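Local coordinates for protein thioredoxin peroxidase 2 (Plasmodium falciparum, PDB 2C0D) that probably reduces hydrogen peroxide and organic hydroperoxides to water and alcohols as a thioredoxin-dependent mitochondrial 2-Cys peroxiredoxin, at residues Ile182-Val185 against Asp186-Glu190; Ile151-Lys154 against Asn155-Arg159. All coordinates share one frame; numbering follows the deposited sequence.

Contact 1: Ile182-Val185 against Asp186-Glu190; sequences IIHV and DTSGE
His-184 and Glu-190 join their side chains across the C-terminal end of a helix, the imidazole reaching from the last turn to a residue just past the helix end. NE2 of His-184 donates to OE2 of Glu-190 at 2.7 Å. The carboxylate oxygen lies in the ring plane and accepts on its anti lone pair, while the planes of ring and carboxylate stand 75° apart. With CG anti to the backbone N (chi1 -179°), the imidazole is carried along the helix toward its C-terminus, where the Glu-190 chain, extended beyond CG, comes to meet its edge.

Ser-188 lies over one face of the same ring. Its CB makes a CH-pi contact 4.0 Å from the centroid of the His-184 ring, and its OG sits above the plane, shifted toward the rim. A chi1 of 73° tucks that hydroxyl between its own N and carbonyl carbon, and OG donates to the carbonyl O of His-184 at 2.7 Å, from above the carbonyl plane. The same carbonyl also takes the N-H of Ser-188 at 2.8 Å, two donors on one acceptor. Ser-188 OG in turn accepts from N of Glu-190 at 3.2 Å, an ST turn that ties the departing chain back to the helix. Gly-189, with positive phi, leaves the helix after its N reaches the carbonyl O of Val-185 at 2.8 Å.

One turn back, Asp-186 runs alongside Ile-182; its OD2 is hydrogen-bonded to OH of Tyr-58 and its OD1 salt-bridged to NH1 of Arg-159. Ile-182 and Val-185 pack on strand 158-164 and on Ile-168 of the second subunit, and Ile-182 and Ile-183 rest on Tyr-58 at the start of strand 58-63.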
ATOM      1  N   ILE B 182      -2.505  -4.898  12.287  1.00  9.65           N
ATOM      2  CA  ILE B 182      -3.870  -5.365  12.032  1.00  9.86           C
ATOM      3  C   ILE B 182      -4.342  -6.318  13.137  1.00  9.71           C
ATOM      4  O   ILE B 182      -5.466  -6.188  13.644  1.00  8.75           O
ATOM      5  CB  ILE B 182      -3.981  -6.029  10.642  1.00  9.41           C
ATOM      6  CG1 ILE B 182      -3.748  -4.954   9.553  1.00 10.20           C
ATOM      7  CG2 ILE B 182      -5.370  -6.791  10.492  1.00 10.12           C
ATOM      8  CD1 ILE B 182      -3.403  -5.537   8.141  1.00 10.79           C
ATOM      9  N   ILE B 183      -3.463  -7.244  13.527  1.00  9.88           N
ATOM     10  CA  ILE B 183      -3.774  -8.145  14.641  1.00 11.39           C
ATOM     11  C   ILE B 183      -4.070  -7.340  15.928  1.00 12.15           C
ATOM     12  O   ILE B 183      -5.029  -7.638  16.657  1.00 12.39           O
ATOM     13  CB  ILE B 183      -2.683  -9.216  14.813  1.00 11.91           C
ATOM     14  CG1 ILE B 183      -2.728 -10.152  13.601  1.00 11.90           C
ATOM     15  CG2 ILE B 183      -2.871  -9.999  16.144  1.00 13.17           C
ATOM     16  CD1 ILE B 183      -1.480 -11.117  13.529  1.00 11.53           C
ATOM     17  N   HIS B 184      -3.266  -6.327  16.179  1.00 13.16           N
ATOM     18  CA  HIS B 184      -3.492  -5.446  17.344  1.00 14.78           C
ATOM     19  C   HIS B 184      -4.867  -4.789  17.346  1.00 15.14           C
ATOM     20  O   HIS B 184      -5.546  -4.756  18.407  1.00 14.82           O
ATOM     21  CB  HIS B 184      -2.380  -4.402  17.509  1.00 16.14           C
ATOM     22  CG  HIS B 184      -2.598  -3.518  18.694  1.00 18.99           C
ATOM     23  ND1 HIS B 184      -2.596  -4.006  19.981  1.00 23.61           N
ATOM     24  CD2 HIS B 184      -2.911  -2.202  18.786  1.00 22.65           C
ATOM     25  CE1 HIS B 184      -2.861  -3.019  20.824  1.00 23.73           C
ATOM     26  NE2 HIS B 184      -3.072  -1.918  20.124  1.00 22.48           N
ATOM     27  N   VAL B 185      -5.285  -4.249  16.194  1.00 13.77           N
ATOM     28  CA  VAL B 185      -6.619  -3.661  16.054  1.00 14.77           C
ATOM     29  C   VAL B 185      -7.667  -4.719  16.381  1.00 15.11           C
ATOM     30  O   VAL B 185      -8.631  -4.451  17.114  1.00 13.99           O
ATOM     31  CB  VAL B 185      -6.860  -3.132  14.595  1.00 14.62           C
ATOM     32  CG1 VAL B 185      -8.326  -2.746  14.373  1.00 17.70           C
ATOM     33  CG2 VAL B 185      -5.962  -1.941  14.358  1.00 16.13           C
ATOM     34  N   ASP B 186      -7.466  -5.935  15.854  1.00 13.69           N
ATOM     35  CA  ASP B 186      -8.456  -6.999  16.045  1.00 15.33           C
ATOM     36  C   ASP B 186      -8.594  -7.416  17.505  1.00 16.98           C
ATOM     37  O   ASP B 186      -9.686  -7.794  17.947  1.00 17.70           O
ATOM     38  CB  ASP B 186      -8.096  -8.205  15.185  1.00 13.97           C
ATOM     39  CG  ASP B 186      -8.379  -7.972  13.712  1.00 16.81           C
ATOM     40  OD1 ASP B 186      -8.980  -6.921  13.381  1.00 16.57           O
ATOM     41  OD2 ASP B 186      -8.005  -8.844  12.892  1.00 17.18           O
ATOM     42  N   THR B 187      -7.507  -7.324  18.254  1.00 18.11           N
ATOM     43  CA  THR B 187      -7.537  -7.789  19.648  1.00 20.48           C
ATOM     44  C   THR B 187      -7.864  -6.674  20.649  1.00 21.53           C
ATOM     45  O   THR B 187      -8.451  -6.942  21.697  1.00 21.97           O
ATOM     46  CB  THR B 187      -6.255  -8.573  20.020  1.00 20.87           C
ATOM     47  OG1 THR B 187      -5.101  -7.738  19.906  1.00 24.31           O
ATOM     48  CG2 THR B 187      -6.059  -9.746  19.079  1.00 21.81           C
ATOM     49  N   SER B 188      -7.551  -5.427  20.306  1.00 21.40           N
ATOM     50  CA  SER B 188      -7.705  -4.299  21.263  1.00 21.81           C
ATOM     51  C   SER B 188      -8.764  -3.261  20.879  1.00 22.13           C
ATOM     52  O   SER B 188      -9.221  -2.476  21.729  1.00 23.28           O
ATOM     53  CB  SER B 188      -6.367  -3.600  21.429  1.00 21.93           C
ATOM     54  OG  SER B 188      -6.064  -2.840  20.265  1.00 21.08           O
ATOM     55  N   GLY B 189      -9.137  -3.220  19.600  1.00 21.06           N
ATOM     56  CA  GLY B 189     -10.032  -2.189  19.106  1.00 21.53           C
ATOM     57  C   GLY B 189      -9.472  -0.758  19.098  1.00 22.32           C
ATOM     58  O   GLY B 189     -10.222   0.174  18.842  1.00 23.43           O
ATOM     59  N   GLU B 190      -8.177  -0.581  19.364  1.00 21.87           N
ATOM     60  CA  GLU B 190      -7.570   0.764  19.509  1.00 22.68           C
ATOM     61  C   GLU B 190      -7.378   1.461  18.156  1.00 21.29           C
ATOM     62  O   GLU B 190      -6.907   0.837  17.197  1.00 20.67           O
ATOM     63  CB  GLU B 190      -6.188   0.653  20.162  1.00 22.89           C
ATOM     64  CG  GLU B 190      -6.137   0.321  21.649  1.00 26.24           C
ATOM     65  CD  GLU B 190      -4.766   0.651  22.244  1.00 27.83           C
ATOM     66  OE1 GLU B 190      -4.675   1.651  23.006  1.00 35.82           O
ATOM     67  OE2 GLU B 190      -3.768  -0.048  21.935  1.00 30.95           O
TER

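Contact 2: Ile151-Lys154 against Asn155-Arg159; sequences IIDK and NGCVR
Asp-153 meets Asn-155, Cys-157 and Arg-159 across the hairpin bend, dividing its two carboxylate oxygens between backbone and side-chain donors. OD1 accepts from N of Asn-155 at 2.9 Å and from N of Cys-157 at 3.0 Å; the two amides reach it from opposite faces of the carboxylate plane, each well out of that plane. OD2 instead forms a salt bridge with NH1 of Arg-159 at 2.9 Å, using its anti lone pair. Carboxylate and guanidinium are turned 72° against each other, and the oxygen lies near the guanidinium edge, 19° out of its plane. The chi1 of 72°, which sets CG between N and the carbonyl carbon, swings the acid over the turn, while Arg-159, bent at chi2 and chi3, folds back to meet it. Three N-H donors thus satisfy the buried carboxylate, and the guanidinium probably offsets its charge. At NH2, Arg-159 also pairs with Asp-165 of the second subunit.

N of Asp-153 donates to the carbonyl O of Cys-157 at 3.0 Å, and N of Arg-159 to that of Ile-151 at 2.8 Å, almost straight. Between these bonds lies the non-hydrogen-bonded pair Ile-152 and Val-158. The turn itself closes through N of Gly-156 on the carbonyl O of Asp-153 at 3.0 Å. This is a type I turn with a G1 beta bulge, Gly-156 being the bulge residue with positive phi and Asp-153 adding an Asx turn; it connects strands 144-152 and 158-164 into a beta hairpin of the peroxiredoxin's thioredoxin-like fold.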
ATOM      1  N   ILE B 151      -3.843  -7.839   2.633  1.00  5.30           N
ATOM      2  CA  ILE B 151      -4.031  -8.632   3.843  1.00  5.74           C
ATOM      3  C   ILE B 151      -5.535  -8.765   4.037  1.00  6.56           C
ATOM      4  O   ILE B 151      -6.282  -7.741   4.042  1.00  6.29           O
ATOM      5  CB  ILE B 151      -3.390  -7.946   5.087  1.00  5.96           C
ATOM      6  CG1 ILE B 151      -1.887  -7.727   4.894  1.00  8.30           C
ATOM      7  CG2 ILE B 151      -3.726  -8.755   6.401  1.00  7.27           C
ATOM      8  CD1 ILE B 151      -1.136  -9.003   4.631  1.00 10.76           C
ATOM      9  N   ILE B 152      -5.973 -10.004   4.216  1.00  6.70           N
ATOM     10  CA  ILE B 152      -7.376 -10.368   4.369  0.50  7.28           C
ATOM     11  C   ILE B 152      -7.592 -10.854   5.813  1.00  7.85           C
ATOM     12  O   ILE B 152      -6.841 -11.703   6.291  1.00  7.82           O
ATOM     13  CB  ILE B 152      -7.715 -11.537   3.386  0.50  7.46           C
ATOM     14  CG1 ILE B 152      -7.225 -11.219   1.957  0.50  7.94           C
ATOM     15  CG2 ILE B 152      -9.205 -11.935   3.449  0.50  7.64           C
ATOM     16  CD1 ILE B 152      -7.849  -9.988   1.323  0.50  7.72           C
ATOM     17  N   ASP B 153      -8.593 -10.340   6.517  1.00  8.70           N
ATOM     18  CA  ASP B 153      -8.759 -10.802   7.907  1.00  9.53           C
ATOM     19  C   ASP B 153      -9.617 -12.071   8.012  1.00 11.18           C
ATOM     20  O   ASP B 153     -10.026 -12.672   6.996  1.00 10.73           O
ATOM     21  CB  ASP B 153      -9.241  -9.632   8.821  1.00 10.44           C
ATOM     22  CG  ASP B 153     -10.699  -9.246   8.560  1.00 13.26           C
ATOM     23  OD1 ASP B 153     -11.430 -10.034   7.903  1.00 11.03           O
ATOM     24  OD2 ASP B 153     -11.140  -8.157   9.031  1.00 15.36           O
ATOM     25  N   LYS B 154      -9.884 -12.496   9.246  1.00 13.10           N
ATOM     26  CA  LYS B 154     -10.624 -13.736   9.463  1.00 15.42           C
ATOM     27  C   LYS B 154     -12.124 -13.648   9.118  1.00 15.84           C
ATOM     28  O   LYS B 154     -12.801 -14.679   9.095  1.00 17.35           O
ATOM     29  CB  LYS B 154     -10.421 -14.235  10.898  1.00 15.47           C
ATOM     30  CG  LYS B 154      -8.985 -14.617  11.216  1.00 17.95           C
ATOM     31  CD  LYS B 154      -8.813 -15.214  12.633  1.00 18.34           C
ATOM     32  CE  LYS B 154      -8.743 -14.115  13.702  1.00 26.46           C
ATOM     33  NZ  LYS B 154      -8.642 -14.714  15.073  1.00 30.48           N
ATOM     34  N   ASN B 155     -12.628 -12.431   8.874  1.00 15.95           N
ATOM     35  CA  ASN B 155     -13.979 -12.202   8.399  1.00 16.52           C
ATOM     36  C   ASN B 155     -14.048 -12.063   6.875  1.00 15.60           C
ATOM     37  O   ASN B 155     -15.120 -11.853   6.311  1.00 16.96           O
ATOM     38  CB  ASN B 155     -14.573 -10.960   9.080  1.00 17.16           C
ATOM     39  CG  ASN B 155     -14.828 -11.191  10.572  1.00 22.56           C
ATOM     40  OD1 ASN B 155     -15.201 -12.293  10.978  1.00 27.96           O
ATOM     41  ND2 ASN B 155     -14.578 -10.166  11.389  1.00 26.81           N
ATOM     42  N   GLY B 156     -12.907 -12.194   6.204  1.00 14.70           N
ATOM     43  CA  GLY B 156     -12.881 -12.049   4.759  1.00 13.65           C
ATOM     44  C   GLY B 156     -12.828 -10.621   4.244  1.00 13.68           C
ATOM     45  O   GLY B 156     -13.038 -10.391   3.059  1.00 14.98           O
ATOM     46  N   CYS B 157     -12.529  -9.673   5.122  1.00 11.57           N
ATOM     47  CA  CYS B 157     -12.437  -8.261   4.781  1.00 13.34           C
ATOM     48  C   CYS B 157     -11.017  -7.847   4.373  1.00 10.65           C
ATOM     49  O   CYS B 157     -10.069  -8.273   4.993  1.00  9.93           O
ATOM     50  CB  CYS B 157     -12.798  -7.450   6.018  1.00 14.26           C
ATOM     51  SG  CYS B 157     -14.550  -7.648   6.489  1.00 26.17           S
ATOM     52  N   VAL B 158     -10.891  -7.016   3.349  1.00  9.75           N
ATOM     53  CA  VAL B 158      -9.561  -6.487   2.970  1.00  8.87           C
ATOM     54  C   VAL B 158      -9.118  -5.407   3.970  1.00  9.63           C
ATOM     55  O   VAL B 158      -9.849  -4.413   4.198  1.00 10.83           O
ATOM     56  CB  VAL B 158      -9.576  -5.929   1.534  1.00  9.71           C
ATOM     57  CG1 VAL B 158      -8.162  -5.370   1.166  1.00  9.11           C
ATOM     58  CG2 VAL B 158     -10.043  -7.002   0.537  1.00 10.42           C
ATOM     59  N   ARG B 159      -7.967  -5.619   4.585  1.00  7.77           N
ATOM     60  CA  ARG B 159      -7.474  -4.714   5.663  1.00  8.59           C
ATOM     61  C   ARG B 159      -6.232  -3.930   5.283  1.00  9.58           C
ATOM     62  O   ARG B 159      -5.772  -3.054   6.059  1.00  9.76           O
ATOM     63  CB  ARG B 159      -7.186  -5.497   6.944  1.00  8.23           C
ATOM     64  CG  ARG B 159      -8.409  -6.324   7.469  1.00  8.86           C
ATOM     65  CD  ARG B 159      -9.550  -5.419   7.979  1.00 11.40           C
ATOM     66  NE  ARG B 159      -9.111  -4.724   9.184  1.00  9.86           N
ATOM     67  CZ  ARG B 159      -8.989  -5.289  10.388  1.00 15.37           C
ATOM     68  NH1 ARG B 159      -9.332  -6.579  10.584  1.00 11.89           N
ATOM     69  NH2 ARG B 159      -8.542  -4.554  11.416  1.00 17.78           N
TER

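How the contacts relate
Contact 2 is the more buried, closing a hairpin in the sheet, whereas contact 1 lies at the surface, on the end of helix 172-188, the element that follows strand 158-164 in the chain. Their centres are 13 Å apart, yet they meet directly: OD1 of Asp-186 forms a salt bridge with NH1 of Arg-159 at 2.8 Å, and CD1 of Ile-182 packs on CG2 of Ile-151 at 3.7 Å. Arg-159 therefore couples the acids of both contacts, and both border the second subunit. In contact 2 one carboxylate serves backbone amides and a guanidinium; in contact 1 a serine hydroxyl holds the backbone, and the Glu-190 carboxylate meets the imidazole.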